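Long-range contacts in pectinesterase (Sitophilus oryzae, PDB 4PMH), which hydrolyses the methyl esters of pectin to release methanol and probably helps the insect digest plant cell walls: residues A24-G29 with S233-S238; P83-P88 with V154-V159; T150-K155 with V179-N184; S185-I190 with V211-Y216. All blocks are in the same frame, centred on the assembly; numbering follows the deposited sequence.

Interaction 1: A24-G29 with S233-S238; sequences ATYLQG and SAIFES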
loop_
_atom_site.group_PDB
_atom_site.type_symbol
_atom_site.label_atom_id
_atom_site.label_comp_id
_atom_site.label_asym_id
_atom_site.label_seq_id
_atom_site.Cartn_x
_atom_site.Cartn_y
_atom_site.Cartn_z
ATOM N N ALA A 24 5.570 -17.631 4.255
ATOM C CA ALA A 24 4.728 -18.788 3.971
ATOM C C ALA A 24 3.391 -18.723 4.709
ATOM O O ALA A 24 2.352 -19.146 4.237
ATOM C CB ALA A 24 5.471 -20.064 4.349
ATOM N N THR A 25 3.456 -18.193 5.901
ATOM C CA THR A 25 2.343 -18.129 6.773
ATOM C C THR A 25 1.360 -17.029 6.309
ATOM O O THR A 25 0.148 -17.272 6.173
ATOM C CB THR A 25 2.942 -18.003 8.181
ATOM O OG1 THR A 25 2.860 -19.283 8.842
ATOM C CG2 THR A 25 2.339 -16.977 8.952
ATOM N N TYR A 26 1.889 -15.852 5.997
ATOM C CA TYR A 26 1.076 -14.754 5.426
ATOM C C TYR A 26 0.489 -15.069 4.028
ATOM O O TYR A 26 -0.589 -14.578 3.652
ATOM C CB TYR A 26 1.915 -13.457 5.426
ATOM C CG TYR A 26 1.861 -12.677 6.711
ATOM C CD1 TYR A 26 2.696 -12.977 7.787
ATOM C CD2 TYR A 26 0.991 -11.600 6.850
ATOM C CE1 TYR A 26 2.633 -12.264 8.968
ATOM C CE2 TYR A 26 0.921 -10.886 8.026
ATOM C CZ TYR A 26 1.743 -11.222 9.080
ATOM O OH TYR A 26 1.670 -10.495 10.229
ATOM N N LEU A 27 1.185 -15.907 3.259
ATOM C CA LEU A 27 0.740 -16.306 1.939
ATOM C C LEU A 27 -0.494 -17.210 1.979
ATOM O O LEU A 27 -1.258 -17.257 1.013
ATOM C CB LEU A 27 1.876 -17.007 1.169
ATOM C CG LEU A 27 2.959 -16.139 0.532
ATOM C CD1 LEU A 27 4.152 -17.015 0.131
ATOM C CD2 LEU A 27 2.413 -15.363 -0.656
ATOM N N GLN A 28 -0.680 -17.932 3.083
ATOM C CA GLN A 28 -1.910 -18.672 3.319
ATOM C C GLN A 28 -2.213 -19.632 2.174
ATOM O O GLN A 28 -3.329 -19.731 1.718
ATOM C CB GLN A 28 -3.078 -17.693 3.533
ATOM C CG GLN A 28 -2.962 -16.835 4.776
ATOM C CD GLN A 28 -3.934 -15.661 4.757
ATOM O OE1 GLN A 28 -5.130 -15.838 4.976
ATOM N NE2 GLN A 28 -3.423 -14.456 4.493
ATOM N N GLY A 29 -1.192 -20.317 1.685
ATOM C CA GLY A 29 -1.368 -21.310 0.627
ATOM C C GLY A 29 -1.147 -20.772 -0.774
ATOM O O GLY A 29 -0.961 -21.553 -1.714
ATOM N N SER A 233 -3.917 -8.733 3.266
ATOM C CA SER A 233 -2.789 -9.510 3.728
ATOM C C SER A 233 -1.642 -9.166 2.807
ATOM O O SER A 233 -1.544 -9.714 1.712
ATOM C CB SER A 233 -3.080 -11.003 3.661
ATOM O OG SER A 233 -4.034 -11.399 4.627
ATOM N N ALA A 234 -0.771 -8.259 3.238
ATOM C CA ALA A 234 0.272 -7.724 2.352
ATOM C C ALA A 234 1.653 -7.994 2.916
ATOM O O ALA A 234 1.939 -7.643 4.056
ATOM C CB ALA A 234 0.073 -6.233 2.127
ATOM N N ILE A 235 2.485 -8.648 2.105
ATOM C CA ILE A 235 3.852 -8.997 2.451
ATOM C C ILE A 235 4.799 -8.047 1.728
ATOM O O ILE A 235 4.659 -7.827 0.518
ATOM C CB ILE A 235 4.158 -10.443 2.018
ATOM C CG1 ILE A 235 3.268 -11.399 2.804
ATOM C CG2 ILE A 235 5.631 -10.774 2.173
ATOM C CD1 ILE A 235 3.105 -12.755 2.148
ATOM N N PHE A 236 5.748 -7.481 2.467
ATOM C CA PHE A 236 6.743 -6.566 1.917
ATOM C C PHE A 236 8.100 -7.157 2.224
ATOM O O PHE A 236 8.528 -7.133 3.374
ATOM C CB PHE A 236 6.639 -5.198 2.576
ATOM C CG PHE A 236 5.336 -4.513 2.338
ATOM C CD1 PHE A 236 5.166 -3.666 1.241
ATOM C CD2 PHE A 236 4.265 -4.707 3.202
ATOM C CE1 PHE A 236 3.959 -3.029 1.025
ATOM C CE2 PHE A 236 3.051 -4.072 2.980
ATOM C CZ PHE A 236 2.902 -3.229 1.895
ATOM N N GLU A 237 8.753 -7.724 1.215
ATOM C CA GLU A 237 10.048 -8.385 1.410
ATOM C C GLU A 237 11.115 -7.635 0.612
ATOM O O GLU A 237 10.941 -7.400 -0.600
ATOM C CB GLU A 237 9.975 -9.868 0.983
ATOM C CG GLU A 237 11.300 -10.580 1.078
ATOM C CD GLU A 237 11.243 -12.066 0.746
ATOM O OE1 GLU A 237 10.221 -12.560 0.222
ATOM O OE2 GLU A 237 12.259 -12.752 1.013
ATOM N N SER A 238 12.205 -7.263 1.288
ATOM C CA SER A 238 13.307 -6.511 0.670
ATOM C C SER A 238 12.823 -5.196 0.070
ATOM O O SER A 238 13.180 -4.836 -1.030
ATOM C CB SER A 238 14.064 -7.338 -0.363
ATOM O OG SER A 238 14.484 -8.560 0.242
#
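Y26, in the helix 23-27, meets strand 233-237 through the base of its side chain: CB lies 3.6 Å from I235 CD1, while the ring slants past I235 CG1, stacks on F268, meets Y265 edge-to-face and ends in a hydrogen bond between OH and Q311. L27 starts out pointing away from the strand, yet its branch returns over the end of the same isoleucine, CG lying 3.8 Å from I235 CD1, with the two side chains crossing at about a right angle. I235 CD1 thus touches both Y26 and L27. Q28, which leaves helical angles with a positive phi, sends an extended side chain back along the helix end. Its NE2 donates to Y26 O at 3.0 Å and to S233 OG at 3.1 Å, the second bond more bent (143°). Both acceptors lie close to the amide plane, so the two N-H groups together fix the rotation of the amide. S233 OG has a further hydrogen-bond partner in Y265 O. An N-terminal helix is in this way laid against the outer side of a parallel sheet belonging to the right-handed beta-helix of pectin methylesterases.

Interaction 2: P83-P88 with V154-V159; sequences PNTKVP and VKAPAV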
loop_
_atom_site.group_PDB
_atom_site.type_symbol
_atom_site.label_atom_id
_atom_site.label_comp_id
_atom_site.label_asym_id
_atom_site.label_seq_id
_atom_site.Cartn_x
_atom_site.Cartn_y
_atom_site.Cartn_z
ATOM N N PRO A 83 -10.036 -3.123 -14.236
ATOM C CA PRO A 83 -11.294 -3.636 -13.714
ATOM C C PRO A 83 -11.235 -5.152 -13.524
ATOM O O PRO A 83 -10.351 -5.804 -14.061
ATOM C CB PRO A 83 -12.295 -3.265 -14.808
ATOM C CG PRO A 83 -11.494 -3.358 -16.054
ATOM C CD PRO A 83 -10.115 -2.882 -15.685
ATOM N N ASN A 84 -12.192 -5.699 -12.791
ATOM C CA ASN A 84 -12.204 -7.139 -12.514
ATOM C C ASN A 84 -12.240 -7.923 -13.827
ATOM O O ASN A 84 -13.000 -7.585 -14.727
ATOM C CB ASN A 84 -13.391 -7.518 -11.628
ATOM C CG ASN A 84 -13.164 -8.824 -10.852
ATOM O OD1 ASN A 84 -12.254 -9.599 -11.138
ATOM N ND2 ASN A 84 -14.005 -9.060 -9.867
ATOM N N THR A 85 -11.373 -8.924 -13.945
ATOM C CA THR A 85 -11.252 -9.725 -15.154
ATOM C C THR A 85 -10.566 -11.028 -14.778
ATOM O O THR A 85 -9.875 -11.084 -13.783
ATOM C CB THR A 85 -10.408 -9.014 -16.247
ATOM O OG1 THR A 85 -10.156 -9.910 -17.334
ATOM C CG2 THR A 85 -9.046 -8.539 -15.708
ATOM N N LYS A 86 -10.764 -12.068 -15.573
ATOM C CA LYS A 86 -10.086 -13.357 -15.359
ATOM C C LYS A 86 -8.793 -13.435 -16.157
ATOM O O LYS A 86 -8.072 -14.431 -16.060
ATOM C CB LYS A 86 -10.976 -14.539 -15.777
ATOM C CG LYS A 86 -12.408 -14.521 -15.254
ATOM C CD LYS A 86 -12.463 -14.438 -13.738
ATOM C CE LYS A 86 -13.823 -14.887 -13.200
ATOM N NZ LYS A 86 -13.918 -16.379 -13.101
ATOM N N VAL A 87 -8.506 -12.411 -16.967
ATOM C CA VAL A 87 -7.225 -12.361 -17.682
ATOM C C VAL A 87 -6.078 -11.981 -16.725
ATOM O O VAL A 87 -6.098 -10.865 -16.163
ATOM C CB VAL A 87 -7.226 -11.333 -18.831
ATOM C CG1 VAL A 87 -5.888 -11.386 -19.557
ATOM C CG2 VAL A 87 -8.371 -11.601 -19.806
ATOM N N PRO A 88 -5.066 -12.874 -16.551
ATOM C CA PRO A 88 -3.904 -12.479 -15.742
ATOM C C PRO A 88 -3.034 -11.471 -16.501
ATOM O O PRO A 88 -2.630 -11.728 -17.633
ATOM C CB PRO A 88 -3.148 -13.810 -15.495
ATOM C CG PRO A 88 -4.045 -14.880 -16.033
ATOM C CD PRO A 88 -4.870 -14.222 -17.103
ATOM N N VAL A 154 -6.127 -1.287 -9.103
ATOM C CA VAL A 154 -6.193 -2.698 -9.484
ATOM C C VAL A 154 -7.372 -3.356 -8.778
ATOM O O VAL A 154 -7.353 -3.498 -7.556
ATOM C CB VAL A 154 -4.907 -3.445 -9.093
ATOM C CG1 VAL A 154 -4.971 -4.901 -9.539
ATOM C CG2 VAL A 154 -3.690 -2.760 -9.673
ATOM N N LYS A 155 -8.383 -3.740 -9.561
ATOM C CA LYS A 155 -9.542 -4.500 -9.104
ATOM C C LYS A 155 -9.615 -5.898 -9.712
ATOM O O LYS A 155 -10.679 -6.489 -9.701
ATOM C CB LYS A 155 -10.834 -3.748 -9.463
ATOM C CG LYS A 155 -11.017 -2.470 -8.672
ATOM C CD LYS A 155 -12.246 -1.679 -9.108
ATOM C CE LYS A 155 -13.510 -2.098 -8.365
ATOM N NZ LYS A 155 -13.578 -1.556 -6.981
ATOM N N ALA A 156 -8.521 -6.420 -10.259
ATOM C CA ALA A 156 -8.502 -7.768 -10.791
ATOM C C ALA A 156 -7.467 -8.573 -10.030
ATOM O O ALA A 156 -6.446 -8.034 -9.613
ATOM C CB ALA A 156 -8.156 -7.763 -12.280
ATOM N N PRO A 157 -7.726 -9.876 -9.842
ATOM C CA PRO A 157 -6.728 -10.747 -9.221
ATOM C C PRO A 157 -5.569 -11.053 -10.149
ATOM O O PRO A 157 -5.682 -10.885 -11.347
ATOM C CB PRO A 157 -7.510 -12.034 -8.909
ATOM C CG PRO A 157 -8.666 -12.027 -9.833
ATOM C CD PRO A 157 -8.993 -10.581 -10.129
ATOM N N ALA A 158 -4.442 -11.473 -9.588
ATOM C CA ALA A 158 -3.351 -12.034 -10.396
ATOM C C ALA A 158 -2.541 -11.023 -11.224
ATOM O O ALA A 158 -1.780 -11.404 -12.126
ATOM C CB ALA A 158 -3.911 -13.112 -11.326
ATOM N N VAL A 159 -2.713 -9.737 -10.930
ATOM C CA VAL A 159 -1.964 -8.718 -11.602
ATOM C C VAL A 159 -0.548 -8.655 -11.045
ATOM O O VAL A 159 -0.348 -8.703 -9.823
ATOM C CB VAL A 159 -2.623 -7.325 -11.424
ATOM C CG1 VAL A 159 -1.736 -6.253 -12.003
ATOM C CG2 VAL A 159 -3.981 -7.312 -12.083
HETATM O O HOH W 1 -7.184 -12.438 -13.308
HETATM O O HOH W 2 -4.810 -9.773 -13.869
#
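N84 lies across the loop residues K155 to P157, and its side chain can be traced outward over them. CB sits 3.5 Å from K155 O, with CG almost as near to the same oxygen. Because CG stands anti to the backbone N (chi1 -157°), the amide is carried on toward P157, crossing the proline ring at about a right angle, and OD1 ends 3.6 Å from P157 CD. The backbone of N84 also faces the lysine carbonyl, CA to K155 O being 3.3 Å, a CA-H...O contact. A156 CB touches P83 O, at 3.4 Å, and the methyl CG2 of T85, at 3.6 Å. The hydroxyl of T85 serves its own loop, accepting from V87 N in an ST turn. No direct hydrogen bond joins the two loops. Farther along, where they stand apart, two waters span them: one donates to T85 O and P157 O, the other to V87 O and P157 O, so the proline carbonyl takes a bond from each. Beyond the waters, P88 CB and A158 CB make a looser apolar contact at 4.3 Å. Both loops are corners of neighbouring coils, leading from strands 80-82 and 152-154 into strands 89-93 and 160-162; helix 51-61 packs on P83 and T85, and helix 131-138 on P83 and K155.

Interaction 3: T150-K155 with V179-N184; sequences TVFWVK and VALQTN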
loop_
_atom_site.group_PDB
_atom_site.type_symbol
_atom_site.label_atom_id
_atom_site.label_comp_id
_atom_site.label_asym_id
_atom_site.label_seq_id
_atom_site.Cartn_x
_atom_site.Cartn_y
_atom_site.Cartn_z
ATOM N N THR A 150 -6.910 7.598 -6.815
ATOM C CA THR A 150 -5.903 6.582 -7.145
ATOM C C THR A 150 -5.397 6.726 -8.557
ATOM O O THR A 150 -6.194 6.789 -9.492
ATOM C CB THR A 150 -6.441 5.148 -6.960
ATOM O OG1 THR A 150 -6.788 4.924 -5.590
ATOM C CG2 THR A 150 -5.386 4.119 -7.369
ATOM N N VAL A 151 -4.077 6.758 -8.712
ATOM C CA VAL A 151 -3.449 6.830 -10.045
ATOM C C VAL A 151 -3.453 5.471 -10.781
ATOM O O VAL A 151 -3.845 5.397 -11.942
ATOM C CB VAL A 151 -2.029 7.446 -9.961
ATOM C CG1 VAL A 151 -1.282 7.338 -11.279
ATOM C CG2 VAL A 151 -2.123 8.890 -9.492
ATOM N N PHE A 152 -3.069 4.408 -10.085
ATOM C CA PHE A 152 -3.076 3.039 -10.617
ATOM C C PHE A 152 -3.984 2.176 -9.711
ATOM O O PHE A 152 -3.660 1.920 -8.549
ATOM C CB PHE A 152 -1.634 2.537 -10.606
ATOM C CG PHE A 152 -1.326 1.416 -11.566
ATOM C CD1 PHE A 152 -1.910 0.161 -11.422
ATOM C CD2 PHE A 152 -0.341 1.582 -12.536
ATOM C CE1 PHE A 152 -1.574 -0.879 -12.285
ATOM C CE2 PHE A 152 0.012 0.547 -13.389
ATOM C CZ PHE A 152 -0.607 -0.695 -13.255
ATOM N N TRP A 153 -5.120 1.723 -10.254
ATOM C CA TRP A 153 -6.205 1.128 -9.477
ATOM C C TRP A 153 -6.447 -0.313 -9.950
ATOM O O TRP A 153 -6.896 -0.531 -11.063
ATOM C CB TRP A 153 -7.472 1.962 -9.667
ATOM C CG TRP A 153 -8.595 1.680 -8.693
ATOM C CD1 TRP A 153 -8.776 0.564 -7.917
ATOM C CD2 TRP A 153 -9.718 2.528 -8.436
ATOM N NE1 TRP A 153 -9.928 0.678 -7.178
ATOM C CE2 TRP A 153 -10.527 1.876 -7.484
ATOM C CE3 TRP A 153 -10.104 3.791 -8.904
ATOM C CZ2 TRP A 153 -11.690 2.445 -6.984
ATOM C CZ3 TRP A 153 -11.271 4.352 -8.421
ATOM C CH2 TRP A 153 -12.051 3.686 -7.463
ATOM N N VAL A 154 -6.127 -1.287 -9.103
ATOM C CA VAL A 154 -6.193 -2.698 -9.484
ATOM C C VAL A 154 -7.372 -3.356 -8.778
ATOM O O VAL A 154 -7.353 -3.498 -7.556
ATOM C CB VAL A 154 -4.907 -3.445 -9.093
ATOM C CG1 VAL A 154 -4.971 -4.901 -9.539
ATOM C CG2 VAL A 154 -3.690 -2.760 -9.673
ATOM N N LYS A 155 -8.383 -3.740 -9.561
ATOM C CA LYS A 155 -9.542 -4.500 -9.104
ATOM C C LYS A 155 -9.615 -5.898 -9.712
ATOM O O LYS A 155 -10.679 -6.489 -9.701
ATOM C CB LYS A 155 -10.834 -3.748 -9.463
ATOM C CG LYS A 155 -11.017 -2.470 -8.672
ATOM C CD LYS A 155 -12.246 -1.679 -9.108
ATOM C CE LYS A 155 -13.510 -2.098 -8.365
ATOM N NZ LYS A 155 -13.578 -1.556 -6.981
ATOM N N VAL A 179 -3.750 8.878 -3.460
ATOM C CA VAL A 179 -3.313 7.505 -3.596
ATOM C C VAL A 179 -2.550 7.316 -4.903
ATOM O O VAL A 179 -2.980 7.756 -5.955
ATOM C CB VAL A 179 -4.502 6.507 -3.537
ATOM C CG1 VAL A 179 -4.019 5.068 -3.766
ATOM C CG2 VAL A 179 -5.217 6.616 -2.200
ATOM N N ALA A 180 -1.421 6.635 -4.810
ATOM C CA ALA A 180 -0.641 6.278 -5.987
ATOM C C ALA A 180 -1.101 4.938 -6.502
ATOM O O ALA A 180 -1.595 4.851 -7.621
ATOM C CB ALA A 180 0.854 6.263 -5.692
ATOM N N LEU A 181 -0.939 3.895 -5.688
ATOM C CA LEU A 181 -1.421 2.559 -6.016
ATOM C C LEU A 181 -2.508 2.121 -5.031
ATOM O O LEU A 181 -2.384 2.316 -3.800
ATOM C CB LEU A 181 -0.256 1.562 -5.999
ATOM C CG LEU A 181 -0.540 0.089 -6.234
ATOM C CD1 LEU A 181 -1.090 -0.100 -7.642
ATOM C CD2 LEU A 181 0.676 -0.817 -6.040
ATOM N N GLN A 182 -3.573 1.532 -5.581
ATOM C CA GLN A 182 -4.617 0.884 -4.788
ATOM C C GLN A 182 -4.855 -0.530 -5.285
ATOM O O GLN A 182 -5.156 -0.718 -6.467
ATOM C CB GLN A 182 -5.949 1.630 -4.868
ATOM C CG GLN A 182 -7.042 0.903 -4.091
ATOM C CD GLN A 182 -8.418 1.518 -4.206
ATOM O OE1 GLN A 182 -9.417 0.890 -3.824
ATOM N NE2 GLN A 182 -8.486 2.748 -4.699
ATOM N N THR A 183 -4.777 -1.505 -4.377
ATOM C CA THR A 183 -5.080 -2.909 -4.724
ATOM C C THR A 183 -6.371 -3.345 -3.999
ATOM O O THR A 183 -6.535 -3.107 -2.794
ATOM C CB THR A 183 -3.903 -3.886 -4.403
ATOM O OG1 THR A 183 -3.819 -4.113 -3.002
ATOM C CG2 THR A 183 -2.562 -3.362 -4.906
ATOM N N ASN A 184 -7.272 -3.973 -4.754
ATOM C CA ASN A 184 -8.592 -4.403 -4.268
ATOM C C ASN A 184 -8.823 -5.908 -4.388
ATOM O O ASN A 184 -9.886 -6.400 -3.998
ATOM C CB ASN A 184 -9.649 -3.662 -5.077
ATOM C CG ASN A 184 -11.058 -3.883 -4.579
ATOM O OD1 ASN A 184 -11.864 -4.508 -5.261
ATOM N ND2 ASN A 184 -11.389 -3.316 -3.427
#
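Strands 152-154 and 181-183 run parallel, 5° apart with axes 4.9 Å from each other, in one of the sheets of the right-handed parallel beta-helix. The ladder alternates from F152 N to A180 O, F152 O to Q182 N, V154 N to Q182 O and V154 O to N184 N. Ahead of it V151 N bonds to V179 O at 3.1 Å, approaching from above the carbonyl plane. F152, V154, L181 and T183 lie on one side of the sheet, where L181 CD1 reaches F152 CD1 at 3.9 Å and the less close V154 CG2; I161 touches F152, V154 and L181. On the other side, W153 and Q182 lie side by side, indole and amide planes 26° apart. The amide of Q182, carried out by a chain extended from chi1 (177°) onward, lies over one indole face, NE2 standing 3.5 Å above the plane toward the rim. S206 OG hydrogen-bonds to Q182 OE1. V179, whose CG1 lies against the T150 hydroxyl, also comes within about 4 Å of the side chain of D200, the probable proton donor. T150 OG1, itself bonded to S147 O, accepts from Q182 NE2 at 2.9 Å, almost in the amide plane.

Interaction 4: S185-I190 with V211-Y216; sequences SDQIQI and VERSYY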
loop_
_atom_site.group_PDB
_atom_site.type_symbol
_atom_site.label_atom_id
_atom_site.label_comp_id
_atom_site.label_asym_id
_atom_site.label_seq_id
_atom_site.Cartn_x
_atom_site.Cartn_y
_atom_site.Cartn_z
ATOM N N SER A 185 -7.838 -6.639 -4.897
ATOM C CA SER A 185 -8.009 -8.045 -5.224
ATOM C C SER A 185 -6.885 -8.914 -4.714
ATOM O O SER A 185 -5.890 -8.426 -4.206
ATOM C CB SER A 185 -8.056 -8.215 -6.738
ATOM O OG SER A 185 -9.219 -7.631 -7.252
ATOM N N ASP A 186 -7.060 -10.211 -4.906
ATOM C CA ASP A 186 -6.170 -11.232 -4.365
ATOM C C ASP A 186 -5.083 -11.573 -5.390
ATOM O O ASP A 186 -5.300 -11.459 -6.596
ATOM C CB ASP A 186 -7.015 -12.476 -4.022
ATOM C CG ASP A 186 -6.241 -13.552 -3.234
ATOM O OD1 ASP A 186 -5.446 -13.226 -2.334
ATOM O OD2 ASP A 186 -6.472 -14.747 -3.512
ATOM N N GLN A 187 -3.925 -11.991 -4.873
ATOM C CA GLN A 187 -2.768 -12.451 -5.635
ATOM C C GLN A 187 -2.106 -11.393 -6.497
ATOM O O GLN A 187 -1.653 -11.676 -7.611
ATOM C CB GLN A 187 -3.114 -13.713 -6.451
ATOM C CG GLN A 187 -3.712 -14.788 -5.564
ATOM C CD GLN A 187 -4.050 -16.057 -6.290
ATOM O OE1 GLN A 187 -3.491 -16.369 -7.359
ATOM N NE2 GLN A 187 -4.977 -16.822 -5.708
ATOM N N ILE A 188 -2.013 -10.181 -5.960
ATOM C CA ILE A 188 -1.293 -9.100 -6.612
ATOM C C ILE A 188 0.190 -9.146 -6.246
ATOM O O ILE A 188 0.562 -9.329 -5.080
ATOM C CB ILE A 188 -1.829 -7.714 -6.200
ATOM C CG1 ILE A 188 -3.348 -7.664 -6.286
ATOM C CG2 ILE A 188 -1.234 -6.635 -7.096
ATOM C CD1 ILE A 188 -3.926 -8.208 -7.567
ATOM N N GLN A 189 1.042 -8.951 -7.236
ATOM C CA GLN A 189 2.468 -8.984 -7.032
ATOM C C GLN A 189 3.037 -7.671 -7.544
ATOM O O GLN A 189 2.756 -7.273 -8.677
ATOM C CB GLN A 189 3.083 -10.151 -7.803
ATOM C CG GLN A 189 2.558 -11.518 -7.426
ATOM C CD GLN A 189 3.077 -12.592 -8.370
ATOM O OE1 GLN A 189 2.388 -13.000 -9.293
ATOM N NE2 GLN A 189 4.308 -13.025 -8.162
ATOM N N ILE A 190 3.812 -6.993 -6.706
ATOM C CA ILE A 190 4.463 -5.730 -7.074
ATOM C C ILE A 190 5.964 -5.938 -6.913
ATOM O O ILE A 190 6.436 -6.237 -5.813
ATOM C CB ILE A 190 4.036 -4.584 -6.141
ATOM C CG1 ILE A 190 2.532 -4.386 -6.152
ATOM C CG2 ILE A 190 4.734 -3.294 -6.531
ATOM C CD1 ILE A 190 1.762 -5.418 -5.373
ATOM N N VAL A 211 -9.627 -13.317 2.123
ATOM C CA VAL A 211 -8.322 -13.620 1.587
ATOM C C VAL A 211 -8.030 -12.634 0.444
ATOM O O VAL A 211 -8.570 -12.752 -0.654
ATOM C CB VAL A 211 -8.299 -15.094 1.123
ATOM C CG1 VAL A 211 -7.097 -15.418 0.263
ATOM C CG2 VAL A 211 -8.339 -16.005 2.343
ATOM N N GLU A 212 -7.201 -11.637 0.732
ATOM C CA GLU A 212 -6.857 -10.572 -0.227
ATOM C C GLU A 212 -5.366 -10.302 -0.060
ATOM O O GLU A 212 -4.964 -9.445 0.718
ATOM C CB GLU A 212 -7.675 -9.295 0.022
ATOM C CG GLU A 212 -7.586 -8.275 -1.113
ATOM C CD GLU A 212 -8.273 -6.943 -0.810
ATOM O OE1 GLU A 212 -9.107 -6.871 0.113
ATOM O OE2 GLU A 212 -7.966 -5.943 -1.477
ATOM N N ARG A 213 -4.565 -11.067 -0.804
ATOM C CA ARG A 213 -3.137 -11.148 -0.587
ATOM C C ARG A 213 -2.349 -10.388 -1.653
ATOM O O ARG A 213 -2.679 -10.431 -2.837
ATOM C CB ARG A 213 -2.696 -12.611 -0.600
ATOM C CG ARG A 213 -3.338 -13.416 0.521
ATOM C CD ARG A 213 -3.214 -14.905 0.279
ATOM N NE ARG A 213 -4.063 -15.351 -0.824
ATOM C CZ ARG A 213 -4.416 -16.622 -1.047
ATOM N NH1 ARG A 213 -3.998 -17.607 -0.245
ATOM N NH2 ARG A 213 -5.214 -16.907 -2.076
ATOM N N SER A 214 -1.313 -9.698 -1.207
ATOM C CA SER A 214 -0.402 -8.986 -2.112
ATOM C C SER A 214 1.022 -9.171 -1.638
ATOM O O SER A 214 1.266 -9.341 -0.448
ATOM C CB SER A 214 -0.764 -7.494 -2.260
ATOM O OG SER A 214 -0.964 -6.851 -1.017
ATOM N N TYR A 215 1.947 -9.181 -2.597
ATOM C CA TYR A 215 3.337 -9.482 -2.338
ATOM C C TYR A 215 4.190 -8.441 -3.036
ATOM O O TYR A 215 4.240 -8.391 -4.287
ATOM C CB TYR A 215 3.693 -10.863 -2.880
ATOM C CG TYR A 215 4.905 -11.529 -2.253
ATOM C CD1 TYR A 215 5.916 -10.809 -1.641
ATOM C CD2 TYR A 215 5.037 -12.907 -2.300
ATOM C CE1 TYR A 215 7.014 -11.443 -1.067
ATOM C CE2 TYR A 215 6.135 -13.545 -1.743
ATOM C CZ TYR A 215 7.122 -12.793 -1.127
ATOM O OH TYR A 215 8.217 -13.424 -0.565
ATOM N N TYR A 216 4.842 -7.632 -2.217
ATOM C CA TYR A 216 5.759 -6.587 -2.630
ATOM C C TYR A 216 7.196 -7.052 -2.439
ATOM O O TYR A 216 7.583 -7.394 -1.359
ATOM C CB TYR A 216 5.538 -5.347 -1.774
ATOM C CG TYR A 216 4.178 -4.750 -1.968
ATOM C CD1 TYR A 216 3.040 -5.328 -1.395
ATOM C CD2 TYR A 216 4.015 -3.621 -2.755
ATOM C CE1 TYR A 216 1.773 -4.777 -1.604
ATOM C CE2 TYR A 216 2.778 -3.071 -2.965
ATOM C CZ TYR A 216 1.658 -3.651 -2.396
ATOM O OH TYR A 216 0.442 -3.070 -2.638
HETATM O O HOH W 3 -5.298 -6.273 -2.487
HETATM O O HOH W 4 -3.791 -7.949 -2.787
#
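Strands 188-190 and 213-216 are parallel, 14° apart at an axis distance of 4.7 Å, and are joined by hydrogen bonds from I188 N to R213 O, Y215 N to I188 O and I190 N to Y215 O. Just before the ladder, D186 and R213 lie side by side with carboxylate and guanidinium nearly coplanar, 11° apart. The arginine grips side-on: NE donates to D186 OD1 at 3.0 Å and NH2 to D186 OD2 at 2.9 Å, each carboxylate oxygen accepting on its syn lone pair. The anti lone pair of OD1 receives R213 N at 2.8 Å, so three N-H groups hold the carboxylate and fix its rotation. The chi1 of -171° swings D186 CG away from its own N and toward the neighbouring strand. V211 CG1 lies over one face of the guanidinium, toward its rim, and NH1 donates to L27 O.

These are successive coils of the right-handed parallel beta-helix, and their side chains line up in rungs. I188 pairs with S214, and I190 with Y216, on one side of the sheet; Q189 and Y215 share the other, Y215 OH bonding to E237. Across the strands I190 and Y216 make a CH-pi contact, with I190 CD1 over the face of the Y216 ring, 3.6 Å from its centroid. F236 of the following strand stacks on that ring, and L181 touches both I190 and Y216. At the corner, one water donates to both S185 O and E212 OE2, an oxygen that also accepts from G207 N.

From the N terminus, the helix of interaction 1 closes the longest loop, reaching strand 233-237 after some 200 residues; the other three contacts nest within it. Interaction 2 then joins corners of two coils, and interaction 3 begins on the residues where it ends, the two sharing V154 and K155. Interaction 4 follows in series, one coil on. Interaction 3 belongs to the sheet with strands 152-154 and 181-183, whereas interactions 1 and 4 meet in the ten-stranded sheet, where strands 213-217 and 233-237 are neighbours. Interaction 4 also touches interaction 2, through backbone contacts of V159 with Q189 and of A158 with D186.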